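Local coordinates for maltose/maltodextrin-binding protein (Thermus thermophilus, PDB 2GH9) that binds maltotriose, probably as the extracytoplasmic solute receptor that hands the sugar to an ABC transporter, at residues 295-300 and 313-318; 232-237 and 323-328. All coordinates share one frame; numbering follows the deposited sequence.

Interaction 1 (295-300 and 313-318); sequences NLVAFN and VKQLEK
Val-297 and Leu-316 meet because of how each is turned at CB: CG1 of the valine stands anti to its backbone N (chi1 168°), while the leucine places CG anti to its own carbonyl carbon (chi1 -63°) and reaches across to the other helix. One branch of each does the touching, Val-297 CG1 lying 3.9 Å from Leu-316 CD2. The other methyl of the leucine is used separately, with CD1 3.5 Å from OD1 of Asn-300; these two side chains approach from opposite directions. A fully extended Gln-315, on the solvent side, passes at about a right angle to the valine, and its amide end packs against CG2, with NE2 3.9 Å away. The two segments belong to helices 293-302 and 310-315, joined by a short connection that includes strand 306-307, within the periplasmic binding protein fold. Leu-316 is the first residue to leave helical backbone angles, and it and Gln-315 make the contact from that end of the second helix. No hydrogen bond crosses between the segments. The amide of Asn-300 is instead tied to the connection, its ND2 donating to the carbonyl O of Arg-305, which leaves the oxygen side of the amide toward the leucine methyl.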
loop_
_atom_site.group_PDB
_atom_site.type_symbol
_atom_site.label_atom_id
_atom_site.label_comp_id
_atom_site.label_asym_id
_atom_site.label_seq_id
_atom_site.Cartn_x
_atom_site.Cartn_y
_atom_site.Cartn_z
ATOM N N ASN A 295 3.653 -10.990 -17.759
ATOM C CA ASN A 295 3.148 -9.638 -17.526
ATOM C C ASN A 295 3.436 -9.117 -16.104
ATOM O O ASN A 295 3.747 -7.945 -15.928
ATOM C CB ASN A 295 1.669 -9.525 -17.874
ATOM C CG ASN A 295 1.446 -8.833 -19.196
ATOM O OD1 ASN A 295 2.251 -7.998 -19.614
ATOM N ND2 ASN A 295 0.364 -9.153 -19.850
ATOM N N LEU A 296 3.347 -9.993 -15.109
ATOM C CA LEU A 296 3.715 -9.617 -13.749
ATOM C C LEU A 296 5.184 -9.183 -13.660
ATOM O O LEU A 296 5.489 -8.187 -12.986
ATOM C CB LEU A 296 3.441 -10.755 -12.781
ATOM C CG LEU A 296 1.973 -11.117 -12.556
ATOM C CD1 LEU A 296 1.903 -12.239 -11.563
ATOM C CD2 LEU A 296 1.120 -9.934 -12.094
ATOM N N VAL A 297 6.067 -9.908 -14.362
ATOM C CA VAL A 297 7.491 -9.586 -14.420
ATOM C C VAL A 297 7.690 -8.252 -15.123
ATOM O O VAL A 297 8.409 -7.402 -14.620
ATOM C CB VAL A 297 8.372 -10.705 -15.109
ATOM C CG1 VAL A 297 9.775 -10.181 -15.411
ATOM C CG2 VAL A 297 8.497 -11.930 -14.238
ATOM N N ALA A 298 7.025 -8.064 -16.263
ATOM C CA ALA A 298 7.085 -6.815 -17.008
ATOM C C ALA A 298 6.673 -5.627 -16.144
ATOM O O ALA A 298 7.357 -4.604 -16.102
ATOM C CB ALA A 298 6.190 -6.901 -18.232
ATOM N N PHE A 299 5.570 -5.779 -15.423
ATOM C CA PHE A 299 5.115 -4.710 -14.546
ATOM C C PHE A 299 6.180 -4.385 -13.492
ATOM O O PHE A 299 6.426 -3.230 -13.227
ATOM C CB PHE A 299 3.779 -5.097 -13.901
ATOM C CG PHE A 299 3.067 -3.959 -13.208
ATOM C CD1 PHE A 299 2.493 -2.926 -13.942
ATOM C CD2 PHE A 299 2.940 -3.936 -11.825
ATOM C CE1 PHE A 299 1.807 -1.905 -13.323
ATOM C CE2 PHE A 299 2.224 -2.887 -11.180
ATOM C CZ PHE A 299 1.656 -1.894 -11.919
ATOM N N ASN A 300 6.816 -5.388 -12.899
ATOM C CA ASN A 300 7.864 -5.142 -11.904
ATOM C C ASN A 300 9.020 -4.384 -12.517
ATOM O O ASN A 300 9.576 -3.465 -11.914
ATOM C CB ASN A 300 8.361 -6.453 -11.292
ATOM C CG ASN A 300 9.580 -6.257 -10.363
ATOM O OD1 ASN A 300 10.703 -6.363 -10.800
ATOM N ND2 ASN A 300 9.336 -5.914 -9.101
ATOM N N VAL A 313 8.214 -14.681 -9.044
ATOM C CA VAL A 313 9.104 -14.173 -7.984
ATOM C C VAL A 313 10.503 -14.827 -8.001
ATOM O O VAL A 313 11.522 -14.126 -7.907
ATOM C CB VAL A 313 8.475 -14.340 -6.561
ATOM C CG1 VAL A 313 9.510 -14.762 -5.544
ATOM C CG2 VAL A 313 7.814 -13.057 -6.124
ATOM N N LYS A 314 10.541 -16.157 -8.098
ATOM C CA LYS A 314 11.806 -16.894 -8.172
ATOM C C LYS A 314 12.603 -16.440 -9.388
ATOM O O LYS A 314 13.822 -16.327 -9.332
ATOM C CB LYS A 314 11.552 -18.405 -8.258
ATOM C CG LYS A 314 12.804 -19.257 -8.130
ATOM C CD LYS A 314 12.515 -20.694 -8.523
ATOM C CE LYS A 314 13.581 -21.666 -8.016
ATOM N NZ LYS A 314 13.134 -23.105 -8.097
ATOM N N GLN A 315 11.897 -16.164 -10.477
ATOM C CA GLN A 315 12.524 -15.676 -11.695
ATOM C C GLN A 315 13.280 -14.352 -11.452
ATOM O O GLN A 315 14.386 -14.151 -11.978
ATOM C CB GLN A 315 11.470 -15.541 -12.792
ATOM C CG GLN A 315 12.009 -15.046 -14.128
ATOM C CD GLN A 315 10.926 -14.954 -15.187
ATOM O OE1 GLN A 315 9.911 -15.676 -15.145
ATOM N NE2 GLN A 315 11.133 -14.059 -16.149
ATOM N N LEU A 316 12.714 -13.482 -10.613
ATOM C CA LEU A 316 13.349 -12.210 -10.285
ATOM C C LEU A 316 14.116 -12.231 -8.955
ATOM O O LEU A 316 14.372 -11.186 -8.363
ATOM C CB LEU A 316 12.281 -11.104 -10.245
ATOM C CG LEU A 316 11.539 -10.785 -11.538
ATOM C CD1 LEU A 316 10.412 -9.810 -11.262
ATOM C CD2 LEU A 316 12.514 -10.220 -12.589
ATOM N N GLU A 317 14.488 -13.414 -8.488
ATOM C CA GLU A 317 15.105 -13.560 -7.172
ATOM C C GLU A 317 16.292 -12.616 -6.979
ATOM O O GLU A 317 16.506 -12.106 -5.872
ATOM C CB GLU A 317 15.542 -15.010 -6.940
ATOM C CG GLU A 317 16.002 -15.278 -5.509
ATOM C CD GLU A 317 16.451 -16.700 -5.265
ATOM O OE1 GLU A 317 16.471 -17.502 -6.223
ATOM O OE2 GLU A 317 16.804 -17.009 -4.099
ATOM N N LYS A 318 17.040 -12.383 -8.059
ATOM C CA LYS A 318 18.248 -11.561 -8.038
ATOM C C LYS A 318 18.027 -10.110 -8.451
ATOM O O LYS A 318 18.955 -9.311 -8.364
ATOM C CB LYS A 318 19.336 -12.176 -8.937
ATOM C CG LYS A 318 19.877 -13.484 -8.439
ATOM C CD LYS A 318 21.090 -13.911 -9.263
ATOM C CE LYS A 318 21.725 -15.179 -8.708
ATOM N NZ LYS A 318 23.135 -15.374 -9.210
#

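Interaction 2 (232-237 and 323-328); sequences NGPWAL and AGFSKV. With GLC (alpha-D-glucopyranose), chain B; GLC (alpha-D-glucopyranose), chain C.
Apolar packing joins the segments, with the Phe-325 ring reaching from the helix to Pro-234 and Leu-237. CG of Pro-234 lies over one face of that ring, offset toward its rim, while CD comes closest, 3.7 Å from CZ of Phe-325. Leu-237 comes to the ring edge, its CD1 4.1 Å from Phe-325 CE2.

Carbohydrate stacking lies on the other side of the turn. Trp-235, a residue of the glycan pocket, presents one indole face to two glucose units of the bound maltotriose: C1 of the chain B glucose stands 3.7 Å above the plane and C4 of the chain C glucose 3.9 Å. Such CH-pi platforms are characteristic of maltodextrin-binding sites. Trp-235 CG sits between the backbone N and the carbonyl carbon (chi1 54°), which turns the opposite indole face onto Gly-233 CA, 3.4 Å from the plane.

No hydrogen bond crosses between the segments; those of Asn-232 hold the turn. Its OD1 receives weak bonds from Gly-233 N and Trp-235 NE1, while ND2 donates outside, to the hydroxyls of Tyr-215 and Tyr-240.

The 3-10 turn 234-236 links strand 227-232 to helix 237-242 and packs against helix 320-326, with Phe-325 also touching Ile-249 of strand 247-250.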
loop_
_atom_site.group_PDB
_atom_site.type_symbol
_atom_site.label_atom_id
_atom_site.label_comp_id
_atom_site.label_asym_id
_atom_site.label_seq_id
_atom_site.Cartn_x
_atom_site.Cartn_y
_atom_site.Cartn_z
ATOM N N ASN A 232 8.613 5.056 1.586
ATOM C CA ASN A 232 7.648 4.869 0.497
ATOM C C ASN A 232 7.711 3.417 -0.027
ATOM O O ASN A 232 8.584 2.652 0.356
ATOM C CB ASN A 232 7.952 5.866 -0.630
ATOM C CG ASN A 232 6.732 6.195 -1.475
ATOM O OD1 ASN A 232 5.614 5.734 -1.203
ATOM N ND2 ASN A 232 6.934 7.043 -2.488
ATOM N N GLY A 233 6.783 3.072 -0.911
ATOM C CA GLY A 233 6.660 1.735 -1.430
ATOM C C GLY A 233 6.939 1.605 -2.914
ATOM O O GLY A 233 7.190 2.604 -3.611
ATOM N N PRO A 234 6.874 0.363 -3.409
ATOM C CA PRO A 234 7.352 0.042 -4.757
ATOM C C PRO A 234 6.531 0.680 -5.892
ATOM O O PRO A 234 7.015 0.765 -7.015
ATOM C CB PRO A 234 7.290 -1.495 -4.793
ATOM C CG PRO A 234 6.309 -1.862 -3.768
ATOM C CD PRO A 234 6.396 -0.834 -2.699
ATOM N N TRP A 235 5.315 1.116 -5.584
ATOM C CA TRP A 235 4.500 1.901 -6.508
ATOM C C TRP A 235 5.166 3.176 -7.002
ATOM O O TRP A 235 4.712 3.745 -8.002
ATOM C CB TRP A 235 3.146 2.289 -5.870
ATOM C CG TRP A 235 3.298 2.986 -4.574
ATOM C CD1 TRP A 235 3.545 4.318 -4.363
ATOM C CD2 TRP A 235 3.255 2.374 -3.291
ATOM N NE1 TRP A 235 3.659 4.565 -3.004
ATOM C CE2 TRP A 235 3.483 3.384 -2.332
ATOM C CE3 TRP A 235 3.046 1.056 -2.853
ATOM C CZ2 TRP A 235 3.471 3.124 -0.962
ATOM C CZ3 TRP A 235 3.031 0.806 -1.495
ATOM C CH2 TRP A 235 3.257 1.838 -0.566
ATOM N N ALA A 236 6.185 3.651 -6.278
ATOM C CA ALA A 236 6.870 4.917 -6.573
ATOM C C ALA A 236 8.131 4.707 -7.441
ATOM O O ALA A 236 8.683 5.667 -7.979
ATOM C CB ALA A 236 7.250 5.608 -5.257
ATOM N N LEU A 237 8.557 3.451 -7.572
ATOM C CA LEU A 237 9.823 3.096 -8.191
ATOM C C LEU A 237 9.866 3.323 -9.689
ATOM O O LEU A 237 10.935 3.612 -10.209
ATOM C CB LEU A 237 10.203 1.650 -7.871
ATOM C CG LEU A 237 10.549 1.398 -6.407
ATOM C CD1 LEU A 237 10.955 -0.051 -6.125
ATOM C CD2 LEU A 237 11.631 2.362 -5.906
ATOM N N ALA A 323 14.851 -8.532 -4.344
ATOM C CA ALA A 323 15.736 -8.895 -3.213
ATOM C C ALA A 323 15.579 -7.928 -2.031
ATOM O O ALA A 323 15.520 -8.360 -0.869
ATOM C CB ALA A 323 17.202 -8.934 -3.660
ATOM N N GLY A 324 15.493 -6.631 -2.326
ATOM C CA GLY A 324 15.285 -5.618 -1.295
ATOM C C GLY A 324 13.979 -5.816 -0.530
ATOM O O GLY A 324 13.958 -5.868 0.701
ATOM N N PHE A 325 12.880 -5.939 -1.246
ATOM C CA PHE A 325 11.595 -6.148 -0.570
ATOM C C PHE A 325 11.395 -7.523 0.075
ATOM O O PHE A 325 10.590 -7.646 1.022
ATOM C CB PHE A 325 10.426 -5.767 -1.483
ATOM C CG PHE A 325 10.220 -4.290 -1.582
ATOM C CD1 PHE A 325 9.550 -3.603 -0.571
ATOM C CD2 PHE A 325 10.722 -3.577 -2.644
ATOM C CE1 PHE A 325 9.384 -2.242 -0.639
ATOM C CE2 PHE A 325 10.551 -2.208 -2.717
ATOM C CZ PHE A 325 9.886 -1.546 -1.696
ATOM N N SER A 326 12.142 -8.531 -0.373
ATOM C CA SER A 326 12.133 -9.854 0.273
ATOM C C SER A 326 12.694 -9.822 1.697
ATOM O O SER A 326 12.427 -10.708 2.508
ATOM C CB SER A 326 12.906 -10.898 -0.570
ATOM O OG SER A 326 14.296 -10.967 -0.225
ATOM N N LYS A 327 13.473 -8.797 2.011
ATOM C CA LYS A 327 14.022 -8.645 3.332
ATOM C C LYS A 327 13.117 -7.769 4.201
ATOM O O LYS A 327 13.296 -7.707 5.411
ATOM C CB LYS A 327 15.445 -8.079 3.230
ATOM C CG LYS A 327 16.472 -9.096 2.618
ATOM C CD LYS A 327 16.783 -10.227 3.624
ATOM C CE LYS A 327 17.311 -11.552 2.963
ATOM N NZ LYS A 327 16.239 -12.419 2.368
ATOM N N VAL A 328 12.148 -7.103 3.574
ATOM C CA VAL A 328 11.212 -6.226 4.271
ATOM C C VAL A 328 9.891 -6.942 4.535
ATOM O O VAL A 328 9.348 -6.846 5.636
ATOM C CB VAL A 328 10.979 -4.892 3.488
ATOM C CG1 VAL A 328 9.867 -4.067 4.141
ATOM C CG2 VAL A 328 12.259 -4.092 3.378
HETATM C C1 GLC B . -0.252 3.305 -1.545
HETATM C C2 GLC B . -0.678 1.872 -1.285
HETATM C C3 GLC B . -2.102 1.862 -0.684
HETATM C C4 GLC B . -2.245 2.777 0.522
HETATM C C5 GLC B . -1.708 4.167 0.195
HETATM C C6 GLC B . -1.692 5.056 1.445
HETATM O O2 GLC B . -0.689 1.140 -2.514
HETATM O O3 GLC B . -2.476 0.544 -0.345
HETATM O O4 GLC B . -3.630 2.857 0.915
HETATM O O5 GLC B . -0.369 4.082 -0.346
HETATM O O6 GLC B . -1.805 6.444 1.120
HETATM C C1 GLC C . -0.663 5.879 -6.163
HETATM C C2 GLC C . -0.149 4.441 -6.145
HETATM C C3 GLC C . -0.740 3.702 -4.961
HETATM C C4 GLC C . -0.389 4.449 -3.664
HETATM C C5 GLC C . -0.902 5.898 -3.702
HETATM C C6 GLC C . -0.401 6.704 -2.488
HETATM O O1 GLC C . -2.052 5.853 -6.480
HETATM O O2 GLC C . -0.446 3.773 -7.391
HETATM O O3 GLC C . -0.288 2.340 -4.901
HETATM O O4 GLC C . -1.082 3.842 -2.588
HETATM O O5 GLC C . -0.451 6.525 -4.901
HETATM O O6 GLC C . -0.828 8.079 -2.547
#

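The two contacts have centres 13 Å apart and lie on the same side of the chain's centre. Their second segments follow closely in sequence: helix 310-315 serves interaction 1, helix 320-326 serves interaction 2, and the pieces touch where Glu-317 O packs 3.9 Å from Ala-323 CB. Interaction 1 spans 12 intervening residues, all within the 85 that separate the segments of interaction 2. Only interaction 2 meets the sugar directly, through Trp-235; the side chain of Asn-300 in interaction 1 is about 13 Å from a glucose. A link remains through Arg-305, the residue that holds the Asn-300 amide: its NH2 hydrogen-bonds the glycan, and Trp-235 packs against the same residue.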